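N-formylglutamate amidohydrolase (Ralstonia eutropha, PDB 2Q7S) binds a zinc ion and is probably a hydrolase of the N-formylglutamate amidohydrolase family. Local coordinates at residues I91-P101 / K131-I141. Residues are numbered along the deposited sequence; the frame is centred on the assembly and turned at random.
Sequences IDPAQLEGPWP and KLTVAEVQRRI
W100 drives the outer six-membered part of its indole against the first two turns of the helix that opens at V134. The ring tip, CH2, lies 3.6 Å from Q138 CG and 3.7 Å from V137 CG1, both approached obliquely, whereas I141 CD1 meets the indole at its edge, near the ring plane. The indole leaves the loop after strand 96-97 with CG anti to the backbone N (chi1 -165°) and reaches the helix, and it is sandwiched within its own segment: I91 CD1 sits over one face and P101 CD over the other, each offset toward the rim. L96 continues this apolar side, its CD2 lying 3.8 Å from V137 CG2, and the two side chains cross at about a right angle. At the start of the helix V134 sets CG1 against the indole at CE3 and turns CG2 to within 3.4 Å of P99 O.

Joined to this packing through L96 is a miniature two-stranded parallel sheet, 96-97 beside 132-133, separate from the seven-stranded central sheet and remote from the zinc site. It is stitched by L132 N to Q95 O and by a short, nearly straight bond from E97 N to L132 O (2.6 Å, 171°). The second strand runs directly into the long helix 134-163, where T133 and E136 form a capping box: T133 OG1 accepts from E136 N, and E136 OE1 receives T133 N from above its carboxylate plane.

On the solvent side the contact is made by long, exposed side chains with few specific bonds. E97 and T133 project side by side, and their close approach is E97 OE1 to T133 CG2 at 3.4 Å. K131 reaches back past L96 O to the 3-10 turn 93-95, bending at its last torsion (chi4 -144°), and K131 NZ gives A94 O a weak hydrogen bond of 2.9 Å.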
loop_
_atom_site.group_PDB
_atom_site.type_symbol
_atom_site.label_atom_id
_atom_site.label_comp_id
_atom_site.label_asym_id
_atom_site.label_seq_id
_atom_site.Cartn_x
_atom_site.Cartn_y
_atom_site.Cartn_z
ATOM N N ILE A 91 -9.757 14.878 1.578
ATOM C CA ILE A 91 -9.155 16.012 2.224
ATOM C C ILE A 91 -10.249 16.661 3.047
ATOM O O ILE A 91 -11.362 16.800 2.580
ATOM C CB ILE A 91 -8.694 17.086 1.221
ATOM C CG1 ILE A 91 -7.717 16.509 0.190
ATOM C CG2 ILE A 91 -8.122 18.247 2.011
ATOM C CD1 ILE A 91 -7.411 17.390 -1.032
ATOM N N ASP A 92 -9.927 17.045 4.278
ATOM C CA ASP A 92 -10.828 17.799 5.126
ATOM C C ASP A 92 -10.614 19.276 4.819
ATOM O O ASP A 92 -9.503 19.765 4.978
ATOM C CB ASP A 92 -10.499 17.508 6.593
ATOM C CG ASP A 92 -11.322 18.344 7.582
ATOM O OD1 ASP A 92 -12.232 19.090 7.182
ATOM O OD2 ASP A 92 -11.039 18.247 8.797
ATOM N N PRO A 93 -11.675 19.999 4.373
ATOM C CA PRO A 93 -11.620 21.440 4.122
ATOM C C PRO A 93 -10.908 22.276 5.181
ATOM O O PRO A 93 -10.276 23.286 4.856
ATOM C CB PRO A 93 -13.096 21.836 4.111
ATOM C CG PRO A 93 -13.825 20.664 3.723
ATOM C CD PRO A 93 -13.002 19.455 4.024
ATOM N N ALA A 94 -11.029 21.866 6.441
ATOM C CA ALA A 94 -10.459 22.612 7.537
ATOM C C ALA A 94 -8.961 22.525 7.620
ATOM O O ALA A 94 -8.370 23.290 8.357
ATOM C CB ALA A 94 -11.073 22.176 8.855
ATOM N N GLN A 95 -8.330 21.605 6.894
ATOM C CA GLN A 95 -6.876 21.547 6.881
ATOM C C GLN A 95 -6.241 22.517 5.877
ATOM O O GLN A 95 -5.037 22.733 5.917
ATOM C CB GLN A 95 -6.360 20.093 6.739
ATOM C CG GLN A 95 -6.454 19.399 5.404
ATOM C CD GLN A 95 -6.035 17.909 5.484
ATOM O OE1 GLN A 95 -6.818 16.991 5.152
ATOM N NE2 GLN A 95 -4.812 17.673 5.953
ATOM N N LEU A 96 -7.063 23.121 5.019
ATOM C CA LEU A 96 -6.608 24.016 3.953
ATOM C C LEU A 96 -6.851 25.494 4.280
ATOM O O LEU A 96 -7.844 25.847 4.899
ATOM C CB LEU A 96 -7.330 23.679 2.641
ATOM C CG LEU A 96 -7.152 22.241 2.139
ATOM C CD1 LEU A 96 -7.780 22.050 0.739
ATOM C CD2 LEU A 96 -5.712 21.931 2.107
ATOM N N GLU A 97 -5.907 26.334 3.874
ATOM C CA GLU A 97 -6.062 27.772 3.914
ATOM C C GLU A 97 -6.703 28.057 2.582
ATOM O O GLU A 97 -6.078 27.816 1.530
ATOM C CB GLU A 97 -4.710 28.471 4.001
ATOM C CG GLU A 97 -4.794 29.965 4.207
ATOM C CD GLU A 97 -3.942 30.759 3.237
ATOM O OE1 GLU A 97 -3.607 30.233 2.156
ATOM O OE2 GLU A 97 -3.643 31.941 3.541
ATOM N N GLY A 98 -7.954 28.523 2.623
ATOM C CA GLY A 98 -8.757 28.685 1.418
ATOM C C GLY A 98 -9.638 27.502 1.040
ATOM O O GLY A 98 -9.470 26.383 1.548
ATOM N N PRO A 99 -10.549 27.729 0.083
ATOM C CA PRO A 99 -11.503 26.718 -0.352
ATOM C C PRO A 99 -10.966 25.870 -1.532
ATOM O O PRO A 99 -10.286 26.378 -2.436
ATOM C CB PRO A 99 -12.689 27.566 -0.795
ATOM C CG PRO A 99 -12.002 28.764 -1.464
ATOM C CD PRO A 99 -10.685 28.967 -0.713
ATOM N N TRP A 100 -11.287 24.583 -1.521
ATOM C CA TRP A 100 -10.848 23.674 -2.571
ATOM C C TRP A 100 -11.774 23.871 -3.773
ATOM O O TRP A 100 -12.960 24.137 -3.586
ATOM C CB TRP A 100 -10.939 22.254 -2.061
ATOM C CG TRP A 100 -10.227 21.246 -2.862
ATOM C CD1 TRP A 100 -10.797 20.231 -3.575
ATOM C CD2 TRP A 100 -8.811 21.110 -3.033
ATOM N NE1 TRP A 100 -9.841 19.465 -4.141
ATOM C CE2 TRP A 100 -8.608 19.984 -3.854
ATOM C CE3 TRP A 100 -7.697 21.816 -2.564
ATOM C CZ2 TRP A 100 -7.345 19.552 -4.228
ATOM C CZ3 TRP A 100 -6.423 21.351 -2.907
ATOM C CH2 TRP A 100 -6.256 20.267 -3.738
ATOM N N PRO A 101 -11.233 23.806 -5.005
ATOM C CA PRO A 101 -12.054 24.132 -6.170
ATOM C C PRO A 101 -13.246 23.206 -6.472
ATOM O O PRO A 101 -14.162 23.602 -7.203
ATOM C CB PRO A 101 -11.045 24.094 -7.323
ATOM C CG PRO A 101 -9.944 23.290 -6.858
ATOM C CD PRO A 101 -9.841 23.554 -5.396
ATOM N N LYS A 131 -2.269 26.072 8.468
ATOM C CA LYS A 131 -3.068 25.416 7.442
ATOM C C LYS A 131 -2.325 25.434 6.118
ATOM O O LYS A 131 -1.689 26.425 5.769
ATOM C CB LYS A 131 -4.420 26.114 7.299
ATOM C CG LYS A 131 -5.324 25.878 8.487
ATOM C CD LYS A 131 -6.607 26.622 8.373
ATOM C CE LYS A 131 -7.632 26.111 9.400
ATOM N NZ LYS A 131 -9.014 26.131 8.797
ATOM N N LEU A 132 -2.412 24.339 5.370
ATOM C CA LEU A 132 -1.726 24.236 4.086
ATOM C C LEU A 132 -2.503 25.023 3.058
ATOM O O LEU A 132 -3.719 25.181 3.156
ATOM C CB LEU A 132 -1.526 22.771 3.657
ATOM C CG LEU A 132 -1.091 21.794 4.763
ATOM C CD1 LEU A 132 -0.681 20.487 4.145
ATOM C CD2 LEU A 132 0.032 22.335 5.595
ATOM N N THR A 133 -1.806 25.600 2.101
ATOM C CA THR A 133 -2.512 26.366 1.083
ATOM C C THR A 133 -3.128 25.380 0.085
ATOM O O THR A 133 -2.680 24.218 -0.031
ATOM C CB THR A 133 -1.620 27.399 0.367
ATOM O OG1 THR A 133 -0.641 26.712 -0.403
ATOM C CG2 THR A 133 -0.944 28.356 1.376
ATOM N N VAL A 134 -4.154 25.828 -0.628
ATOM C CA VAL A 134 -4.697 25.037 -1.740
ATOM C C VAL A 134 -3.574 24.718 -2.750
ATOM O O VAL A 134 -3.343 23.554 -3.104
ATOM C CB VAL A 134 -5.901 25.739 -2.369
ATOM C CG1 VAL A 134 -6.297 25.115 -3.749
ATOM C CG2 VAL A 134 -7.065 25.667 -1.429
ATOM N N ALA A 135 -2.836 25.758 -3.146
ATOM C CA ALA A 135 -1.729 25.664 -4.101
ATOM C C ALA A 135 -0.700 24.626 -3.707
ATOM O O ALA A 135 -0.238 23.861 -4.541
ATOM C CB ALA A 135 -1.072 27.099 -4.308
ATOM N N GLU A 136 -0.345 24.579 -2.419
ATOM C CA GLU A 136 0.665 23.687 -1.919
ATOM C C GLU A 136 0.240 22.213 -2.035
ATOM O O GLU A 136 1.013 21.334 -2.454
ATOM C CB GLU A 136 1.025 24.120 -0.488
ATOM C CG GLU A 136 1.186 23.074 0.525
ATOM C CD GLU A 136 1.621 23.647 1.879
ATOM O OE1 GLU A 136 1.218 24.801 2.222
ATOM O OE2 GLU A 136 2.364 22.915 2.577
ATOM N N VAL A 137 -1.019 21.945 -1.714
ATOM C CA VAL A 137 -1.531 20.629 -1.801
ATOM C C VAL A 137 -1.678 20.246 -3.282
ATOM O O VAL A 137 -1.313 19.156 -3.685
ATOM C CB VAL A 137 -2.868 20.548 -1.003
ATOM C CG1 VAL A 137 -3.634 19.233 -1.282
ATOM C CG2 VAL A 137 -2.540 20.712 0.495
ATOM N N GLN A 138 -2.125 21.178 -4.113
ATOM C CA GLN A 138 -2.223 20.888 -5.521
ATOM C C GLN A 138 -0.862 20.454 -6.069
ATOM O O GLN A 138 -0.795 19.523 -6.839
ATOM C CB GLN A 138 -2.782 22.085 -6.273
ATOM C CG GLN A 138 -4.314 22.257 -6.097
ATOM C CD GLN A 138 -4.806 23.555 -6.658
ATOM O OE1 GLN A 138 -4.036 24.506 -6.765
ATOM N NE2 GLN A 138 -6.103 23.615 -7.038
ATOM N N ARG A 139 0.225 21.114 -5.655
ATOM C CA ARG A 139 1.557 20.803 -6.157
ATOM C C ARG A 139 2.047 19.448 -5.701
ATOM O O ARG A 139 2.630 18.674 -6.497
ATOM C CB ARG A 139 2.532 21.940 -5.823
ATOM C CG ARG A 139 2.266 23.168 -6.674
ATOM C CD ARG A 139 3.411 24.163 -6.608
ATOM N NE ARG A 139 3.479 24.811 -5.308
ATOM C CZ ARG A 139 2.885 25.958 -4.995
ATOM N NH1 ARG A 139 2.170 26.616 -5.900
ATOM N NH2 ARG A 139 3.017 26.440 -3.767
ATOM N N ARG A 140 1.766 19.099 -4.439
ATOM C CA ARG A 140 1.988 17.709 -3.996
ATOM C C ARG A 140 1.298 16.735 -4.922
ATOM O O ARG A 140 1.905 15.732 -5.356
ATOM C CB ARG A 140 1.514 17.424 -2.533
ATOM C CG ARG A 140 2.250 18.270 -1.533
ATOM C CD ARG A 140 1.982 17.857 -0.136
ATOM N NE ARG A 140 2.512 18.835 0.823
ATOM C CZ ARG A 140 2.513 18.637 2.134
ATOM N NH1 ARG A 140 2.015 17.510 2.621
ATOM N NH2 ARG A 140 2.974 19.568 2.955
ATOM N N ILE A 141 0.026 16.987 -5.179
ATOM C CA ILE A 141 -0.753 16.086 -6.029
ATOM C C ILE A 141 -0.117 15.948 -7.406
ATOM O O ILE A 141 0.066 14.843 -7.855
ATOM C CB ILE A 141 -2.238 16.503 -6.164
ATOM C CG1 ILE A 141 -2.979 16.314 -4.838
ATOM C CG2 ILE A 141 -2.930 15.648 -7.271
ATOM C CD1 ILE A 141 -4.333 17.031 -4.712
#